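Local coordinates for putative spindle pole body component alp6 protein (Chaetomium thermophilum, PDB 6L7R) that probably binds gamma-tubulin and microtubule minus ends as full-length GCP3, of which this chain is the all-helical N-terminal piece, at residues Ala12-Ile17 with Ala37-Val42; Asn58-Leu63 with Ile98-His103. All blocks are in the same frame, centred on the assembly; numbering follows the deposited sequence.

Contact 1: residues Ala12-Ile17 with Ala37-Val42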
ATOM      1  N   ALA A  12       9.759   0.301  -6.191  1.00 24.99           N
ATOM      2  CA  ALA A  12       8.389   0.681  -5.866  1.00 28.41           C
ATOM      3  C   ALA A  12       8.364   1.895  -4.946  1.00 30.62           C
ATOM      4  O   ALA A  12       7.512   2.787  -5.098  1.00 26.74           O
ATOM      5  CB  ALA A  12       7.656  -0.497  -5.227  1.00 25.58           C
ATOM      6  N   ILE A  13       9.293   1.951  -3.987  1.00 28.41           N
ATOM      7  CA  ILE A  13       9.339   3.108  -3.099  1.00 28.34           C
ATOM      8  C   ILE A  13       9.617   4.369  -3.898  1.00 25.69           C
ATOM      9  O   ILE A  13       8.977   5.407  -3.685  1.00 26.56           O
ATOM     10  CB  ILE A  13      10.379   2.907  -1.985  1.00 26.18           C
ATOM     11  CG1 ILE A  13       9.918   1.810  -1.017  1.00 27.89           C
ATOM     12  CG2 ILE A  13      10.614   4.242  -1.242  1.00 26.16           C
ATOM     13  CD1 ILE A  13      11.022   1.325  -0.058  1.00 31.78           C
ATOM     14  N   ASP A  14      10.570   4.300  -4.835  1.00 26.03           N
ATOM     15  CA  ASP A  14      10.842   5.454  -5.691  1.00 25.32           C
ATOM     16  C   ASP A  14       9.569   5.930  -6.374  1.00 28.06           C
ATOM     17  O   ASP A  14       9.280   7.133  -6.417  1.00 27.27           O
ATOM     18  CB  ASP A  14      11.882   5.101  -6.757  1.00 27.92           C
ATOM     19  CG  ASP A  14      13.259   4.844  -6.197  1.00 34.13           C
ATOM     20  OD1 ASP A  14      13.580   5.327  -5.086  1.00 35.70           O
ATOM     21  OD2 ASP A  14      14.039   4.168  -6.905  1.00 34.67           O
ATOM     22  N   SER A  15       8.784   4.988  -6.897  1.00 25.56           N
ATOM     23  CA  SER A  15       7.556   5.345  -7.592  1.00 27.09           C
ATOM     24  C   SER A  15       6.565   6.003  -6.646  1.00 24.81           C
ATOM     25  O   SER A  15       5.954   7.024  -6.986  1.00 27.06           O
ATOM     26  CB  SER A  15       6.944   4.100  -8.239  1.00 28.61           C
ATOM     27  OG  SER A  15       7.757   3.667  -9.309  1.00 32.88           O
ATOM     28  N   LEU A  16       6.380   5.413  -5.460  1.00 22.38           N
ATOM     29  CA  LEU A  16       5.475   5.974  -4.462  1.00 22.54           C
ATOM     30  C   LEU A  16       5.856   7.405  -4.122  1.00 25.00           C
ATOM     31  O   LEU A  16       5.003   8.294  -4.064  1.00 25.18           O
ATOM     32  CB  LEU A  16       5.504   5.133  -3.184  1.00 27.39           C
ATOM     33  CG  LEU A  16       4.475   4.081  -2.776  1.00 37.98           C
ATOM     34  CD1 LEU A  16       4.646   3.833  -1.275  1.00 29.93           C
ATOM     35  CD2 LEU A  16       3.034   4.476  -3.119  1.00 28.79           C
ATOM     36  N   ILE A  17       7.142   7.640  -3.846  1.00 23.69           N
ATOM     37  CA  ILE A  17       7.554   8.971  -3.422  1.00 24.88           C
ATOM     38  C   ILE A  17       7.219  10.001  -4.489  1.00 26.88           C
ATOM     39  O   ILE A  17       6.690  11.079  -4.186  1.00 33.55           O
ATOM     40  CB  ILE A  17       9.052   8.970  -3.073  1.00 22.86           C
ATOM     41  CG1 ILE A  17       9.274   8.094  -1.835  1.00 25.90           C
ATOM     42  CG2 ILE A  17       9.539  10.395  -2.858  1.00 31.08           C
ATOM     43  CD1 ILE A  17      10.746   7.918  -1.450  1.00 29.63           C
ATOM     44  N   ALA A  37      15.621  12.319   1.686  1.00 22.59           N
ATOM     45  CA  ALA A  37      15.120  12.348   3.057  1.00 21.49           C
ATOM     46  C   ALA A  37      13.852  11.511   3.189  1.00 25.58           C
ATOM     47  O   ALA A  37      13.649  10.812   4.195  1.00 26.18           O
ATOM     48  CB  ALA A  37      14.850  13.795   3.482  1.00 21.67           C
ATOM     49  N   VAL A  38      12.983  11.582   2.186  1.00 20.83           N
ATOM     50  CA  VAL A  38      11.760  10.791   2.227  1.00 25.15           C
ATOM     51  C   VAL A  38      12.096   9.316   2.089  1.00 26.85           C
ATOM     52  O   VAL A  38      11.546   8.469   2.802  1.00 23.51           O
ATOM     53  CB  VAL A  38      10.782  11.257   1.133  1.00 26.17           C
ATOM     54  CG1 VAL A  38       9.548  10.380   1.126  1.00 23.33           C
ATOM     55  CG2 VAL A  38      10.381  12.698   1.369  1.00 25.96           C
ATOM     56  N   PHE A  39      13.028   8.992   1.192  1.00 23.79           N
ATOM     57  CA  PHE A  39      13.416   7.603   0.985  1.00 27.36           C
ATOM     58  C   PHE A  39      13.934   6.988   2.279  1.00 29.38           C
ATOM     59  O   PHE A  39      13.590   5.848   2.622  1.00 23.64           O
ATOM     60  CB  PHE A  39      14.473   7.521  -0.116  1.00 20.39           C
ATOM     61  CG  PHE A  39      14.839   6.118  -0.492  1.00 29.12           C
ATOM     62  CD1 PHE A  39      15.929   5.484   0.100  1.00 35.64           C
ATOM     63  CD2 PHE A  39      14.083   5.422  -1.423  1.00 28.38           C
ATOM     64  CE1 PHE A  39      16.271   4.171  -0.239  1.00 31.77           C
ATOM     65  CE2 PHE A  39      14.419   4.108  -1.774  1.00 33.73           C
ATOM     66  CZ  PHE A  39      15.514   3.487  -1.177  1.00 32.74           C
ATOM     67  N   ASP A  40      14.759   7.740   3.010  1.00 27.05           N
ATOM     68  CA  ASP A  40      15.337   7.249   4.254  1.00 25.07           C
ATOM     69  C   ASP A  40      14.264   7.045   5.310  1.00 28.17           C
ATOM     70  O   ASP A  40      14.316   6.079   6.083  1.00 27.18           O
ATOM     71  CB  ASP A  40      16.403   8.229   4.753  1.00 26.86           C
ATOM     72  CG  ASP A  40      17.679   8.175   3.927  1.00 46.89           C
ATOM     73  OD1 ASP A  40      17.651   7.616   2.804  1.00 46.93           O
ATOM     74  OD2 ASP A  40      18.707   8.704   4.399  1.00 50.34           O
ATOM     75  N   LEU A  41      13.280   7.946   5.358  1.00 27.39           N
ATOM     76  CA  LEU A  41      12.148   7.765   6.259  1.00 27.14           C
ATOM     77  C   LEU A  41      11.368   6.504   5.910  1.00 22.41           C
ATOM     78  O   LEU A  41      11.016   5.715   6.794  1.00 26.75           O
ATOM     79  CB  LEU A  41      11.228   8.976   6.205  1.00 21.66           C
ATOM     80  CG  LEU A  41       9.959   8.808   7.039  1.00 27.75           C
ATOM     81  CD1 LEU A  41      10.299   8.786   8.519  1.00 33.75           C
ATOM     82  CD2 LEU A  41       8.967   9.911   6.720  1.00 27.37           C
ATOM     83  N   VAL A  42      11.080   6.302   4.626  1.00 24.97           N
ATOM     84  CA  VAL A  42      10.312   5.117   4.241  1.00 25.88           C
ATOM     85  C   VAL A  42      11.059   3.860   4.657  1.00 31.60           C
ATOM     86  O   VAL A  42      10.478   2.931   5.229  1.00 27.29           O
ATOM     87  CB  VAL A  42      10.014   5.122   2.731  1.00 23.02           C
ATOM     88  CG1 VAL A  42       9.338   3.797   2.315  1.00 23.30           C
ATOM     89  CG2 VAL A  42       9.132   6.304   2.362  1.00 25.92           C
TER

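Contact 2: residues Asn58-Leu63 with Ile98-His103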
ATOM      1  N   ASN A  58      -9.153 -14.830   7.948  1.00 71.03           N
ATOM      2  CA  ASN A  58     -10.357 -14.010   8.005  1.00 70.42           C
ATOM      3  C   ASN A  58     -10.220 -12.818   8.948  1.00 68.15           C
ATOM      4  O   ASN A  58     -11.223 -12.154   9.229  1.00 69.52           O
ATOM      5  CB  ASN A  58     -11.557 -14.865   8.425  1.00 74.90           C
ATOM      6  CG  ASN A  58     -12.130 -15.681   7.276  1.00 72.59           C
ATOM      7  OD1 ASN A  58     -11.587 -15.692   6.171  1.00 73.59           O
ATOM      8  ND2 ASN A  58     -13.234 -16.370   7.537  1.00 68.07           N
ATOM      9  N   HIS A  59      -9.011 -12.524   9.429  1.00 64.65           N
ATOM     10  CA  HIS A  59      -8.842 -11.498  10.455  1.00 60.25           C
ATOM     11  C   HIS A  59      -9.075 -10.100   9.893  1.00 56.16           C
ATOM     12  O   HIS A  59      -9.838  -9.311  10.464  1.00 54.37           O
ATOM     13  CB  HIS A  59      -7.449 -11.606  11.077  1.00 56.94           C
ATOM     14  CG  HIS A  59      -7.170 -10.569  12.119  1.00 61.35           C
ATOM     15  ND1 HIS A  59      -6.336  -9.494  11.893  1.00 68.35           N
ATOM     16  CD2 HIS A  59      -7.614 -10.440  13.391  1.00 64.38           C
ATOM     17  CE1 HIS A  59      -6.279  -8.747  12.982  1.00 67.70           C
ATOM     18  NE2 HIS A  59      -7.046  -9.300  13.905  1.00 66.98           N
ATOM     19  N   ALA A  60      -8.418  -9.768   8.781  1.00 51.01           N
ATOM     20  CA  ALA A  60      -8.610  -8.449   8.185  1.00 48.90           C
ATOM     21  C   ALA A  60     -10.022  -8.289   7.641  1.00 45.36           C
ATOM     22  O   ALA A  60     -10.626  -7.217   7.767  1.00 47.15           O
ATOM     23  CB  ALA A  60      -7.587  -8.213   7.076  1.00 47.70           C
ATOM     24  N   SER A  61     -10.564  -9.344   7.032  1.00 48.26           N
ATOM     25  CA  SER A  61     -11.916  -9.272   6.497  1.00 49.01           C
ATOM     26  C   SER A  61     -12.951  -9.140   7.605  1.00 48.40           C
ATOM     27  O   SER A  61     -13.984  -8.483   7.414  1.00 47.19           O
ATOM     28  CB  SER A  61     -12.192 -10.501   5.634  1.00 56.66           C
ATOM     29  OG  SER A  61     -11.972 -11.693   6.365  1.00 63.03           O
ATOM     30  N   ASP A  62     -12.703  -9.755   8.764  1.00 50.72           N
ATOM     31  CA  ASP A  62     -13.601  -9.567   9.900  1.00 49.77           C
ATOM     32  C   ASP A  62     -13.502  -8.148  10.447  1.00 49.21           C
ATOM     33  O   ASP A  62     -14.513  -7.560  10.850  1.00 46.94           O
ATOM     34  CB  ASP A  62     -13.290 -10.587  10.993  1.00 56.58           C
ATOM     35  CG  ASP A  62     -14.004 -11.900  10.779  1.00 67.48           C
ATOM     36  OD1 ASP A  62     -13.337 -12.954  10.818  1.00 70.47           O
ATOM     37  OD2 ASP A  62     -15.237 -11.880  10.575  1.00 73.30           O
ATOM     38  N   LEU A  63     -12.289  -7.586  10.472  1.00 47.17           N
ATOM     39  CA  LEU A  63     -12.134  -6.194  10.877  1.00 48.08           C
ATOM     40  C   LEU A  63     -12.842  -5.263   9.904  1.00 45.95           C
ATOM     41  O   LEU A  63     -13.475  -4.285  10.319  1.00 51.33           O
ATOM     42  CB  LEU A  63     -10.651  -5.829  10.974  1.00 53.40           C
ATOM     43  CG  LEU A  63      -9.854  -6.302  12.192  1.00 57.10           C
ATOM     44  CD1 LEU A  63      -8.375  -6.033  11.991  1.00 54.24           C
ATOM     45  CD2 LEU A  63     -10.347  -5.614  13.447  1.00 54.24           C
ATOM     46  N   ILE A  98      -2.870  -7.578   2.116  1.00 27.85           N
ATOM     47  CA  ILE A  98      -3.412  -6.482   1.325  1.00 26.37           C
ATOM     48  C   ILE A  98      -4.707  -5.978   1.951  1.00 24.74           C
ATOM     49  O   ILE A  98      -4.932  -4.766   2.055  1.00 27.19           O
ATOM     50  CB  ILE A  98      -3.593  -6.907  -0.141  1.00 28.89           C
ATOM     51  CG1 ILE A  98      -2.285  -7.528  -0.653  1.00 35.86           C
ATOM     52  CG2 ILE A  98      -3.975  -5.693  -0.964  1.00 27.52           C
ATOM     53  CD1 ILE A  98      -2.392  -8.354  -1.928  1.00 34.20           C
ATOM     54  N   LEU A  99      -5.553  -6.891   2.422  1.00 26.74           N
ATOM     55  CA  LEU A  99      -6.780  -6.468   3.088  1.00 29.86           C
ATOM     56  C   LEU A  99      -6.473  -5.762   4.402  1.00 28.27           C
ATOM     57  O   LEU A  99      -7.171  -4.811   4.780  1.00 32.37           O
ATOM     58  CB  LEU A  99      -7.700  -7.666   3.314  1.00 26.22           C
ATOM     59  CG  LEU A  99      -8.390  -8.184   2.055  1.00 34.92           C
ATOM     60  CD1 LEU A  99      -9.162  -9.421   2.405  1.00 40.49           C
ATOM     61  CD2 LEU A  99      -9.335  -7.129   1.485  1.00 36.44           C
ATOM     62  N   TYR A 100      -5.443  -6.216   5.117  1.00 28.72           N
ATOM     63  CA  TYR A 100      -5.026  -5.504   6.320  1.00 30.95           C
ATOM     64  C   TYR A 100      -4.623  -4.074   5.987  1.00 26.04           C
ATOM     65  O   TYR A 100      -5.005  -3.130   6.693  1.00 28.64           O
ATOM     66  CB  TYR A 100      -3.872  -6.238   7.000  1.00 28.93           C
ATOM     67  CG  TYR A 100      -3.638  -5.757   8.414  1.00 38.63           C
ATOM     68  CD1 TYR A 100      -4.429  -6.219   9.457  1.00 41.14           C
ATOM     69  CD2 TYR A 100      -2.643  -4.833   8.707  1.00 38.28           C
ATOM     70  CE1 TYR A 100      -4.240  -5.785  10.743  1.00 42.16           C
ATOM     71  CE2 TYR A 100      -2.449  -4.392  10.005  1.00 40.15           C
ATOM     72  CZ  TYR A 100      -3.247  -4.876  11.016  1.00 44.41           C
ATOM     73  OH  TYR A 100      -3.070  -4.454  12.313  1.00 46.37           O
ATOM     74  N   LEU A 101      -3.877  -3.895   4.895  1.00 27.49           N
ATOM     75  CA  LEU A 101      -3.490  -2.555   4.466  1.00 29.53           C
ATOM     76  C   LEU A 101      -4.716  -1.686   4.230  1.00 30.40           C
ATOM     77  O   LEU A 101      -4.794  -0.558   4.728  1.00 27.44           O
ATOM     78  CB  LEU A 101      -2.639  -2.630   3.196  1.00 24.61           C
ATOM     79  CG  LEU A 101      -2.450  -1.270   2.518  1.00 31.20           C
ATOM     80  CD1 LEU A 101      -1.479  -0.418   3.333  1.00 33.44           C
ATOM     81  CD2 LEU A 101      -1.987  -1.410   1.080  1.00 33.58           C
ATOM     82  N   LEU A 102      -5.691  -2.195   3.469  1.00 26.71           N
ATOM     83  CA  LEU A 102      -6.898  -1.414   3.223  1.00 21.31           C
ATOM     84  C   LEU A 102      -7.615  -1.061   4.523  1.00 30.92           C
ATOM     85  O   LEU A 102      -8.042   0.085   4.712  1.00 35.86           O
ATOM     86  CB  LEU A 102      -7.837  -2.172   2.279  1.00 22.33           C
ATOM     87  CG  LEU A 102      -7.261  -2.472   0.894  1.00 29.27           C
ATOM     88  CD1 LEU A 102      -8.331  -3.061  -0.022  1.00 29.72           C
ATOM     89  CD2 LEU A 102      -6.687  -1.224   0.261  1.00 27.01           C
ATOM     90  N   HIS A 103      -7.748  -2.024   5.440  1.00 26.60           N
ATOM     91  CA  HIS A 103      -8.396  -1.722   6.715  1.00 31.38           C
ATOM     92  C   HIS A 103      -7.685  -0.584   7.439  1.00 28.35           C
ATOM     93  O   HIS A 103      -8.333   0.293   8.024  1.00 32.09           O
ATOM     94  CB  HIS A 103      -8.434  -2.963   7.601  1.00 33.56           C
ATOM     95  CG  HIS A 103      -8.746  -2.663   9.036  1.00 39.72           C
ATOM     96  ND1 HIS A 103     -10.022  -2.396   9.483  1.00 48.49           N
ATOM     97  CD2 HIS A 103      -7.940  -2.577  10.122  1.00 42.05           C
ATOM     98  CE1 HIS A 103      -9.992  -2.166  10.785  1.00 46.21           C
ATOM     99  NE2 HIS A 103      -8.739  -2.269  11.196  1.00 46.70           N
TER

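Contact 1: residues Ala12-Ile17 with Ala37-Val42
Ile13 and Ile17, one turn apart on helix 6-20, face Val38, Phe39 and Val42 of helix 29-47 in an apolar interface between consecutive helices. CG2 of Ile13 is wedged between two partners: it lies 3.7 Å from Phe39 CD2, oblique to the ring, and 3.8 Å from Val42 CG1. The Ile13 and Val42 side chains point at each other tip to tip, whereas Ile13 and Phe39 cross at about a right angle. With Ile13 cut back to alanine, Val42 CG1 would probably lose its isoleucine partner and the CD2 edge of Phe39 some apolar packing, opening a gap between the helices. A linker joins the two helices, and the segment axes come within 10.4 Å, with 124° between their N-to-C directions. Ile17 CD1 rests against the backbone, 3.6 Å from Phe39 CA, at the edge of the ring; the Ile17 and Val38 side chains pass in opposite directions, CG1 to CG1 at 3.8 Å. Phe39 CG stands anti to the backbone N (chi1 -174°), which carries the ring to Asp14, whose OD1 approaches obliquely, 3.6 Å from Phe39 CE2. Asp14 O is hydrogen-bonded to Arg35 NH1, also on helix 29-47.

Contact 2: residues Asn58-Leu63 with Ile98-His103
The carbonyl oxygen Asn58 O takes two bonds at the start of helix 59-70: from Asp62 N at 2.9 Å and, weakly, from Ser61 OG at 3.0 Å. Asn58 holds the N-cap position without a side-chain capping bond; its OD1 is instead hydrogen-bonded to Tyr83 OH on helix 76-88, less certainly because Asn58 is poorly ordered. In the first turn of the helix, Ala60 marks the tightest approach to helix 95-105, its CA 5.0 Å from Tyr100 CA. Its methyl CB sits 3.5 Å from Tyr100 N and 3.8 Å from Leu99 CB, so a small side chain meets backbone as well as side-chain atoms. Leu63 follows on the same side, laying CB over one face of the His103 imidazole, 3.9 Å from the ring centroid and 16° off its normal, a CH-pi contact displaced toward the rim. CG of His103 is anti to the backbone N (chi1 165°), which swings the ring across to Leu63. The His59 and Tyr100 rings meet at their edges, CE1 to CE1 at 4.2 Å. Leu99 also touches Tyr83 and Ile64. With axes 28° apart and 8.5 Å between them, the segments pack as near-parallel neighbours in a small bundle of helices 59-70, 76-88 and 95-105.

Contact 1 and contact 2 share no helix: the first pairs helices 6-20 and 29-47, the second helices 59-70 and 95-105. Their centres are about 24 Å apart, on opposite sides of the chain's centre, and their nearest atoms stay about 9 Å apart without touching. Each buries 294 Å² between its segments, yet the chemistry differs. Contact 1, with four of six touching residues buried, sets isoleucines and valines around the phenylalanine ring of Phe39 between widely angled axes; contact 2, partly buried, brings its helices closer through an alanine and uses polar-ringed side chains, an imidazole face under a leucine and two rings edge to edge. A chain of another protein packs against residues of both regions, including Val38 and Leu101.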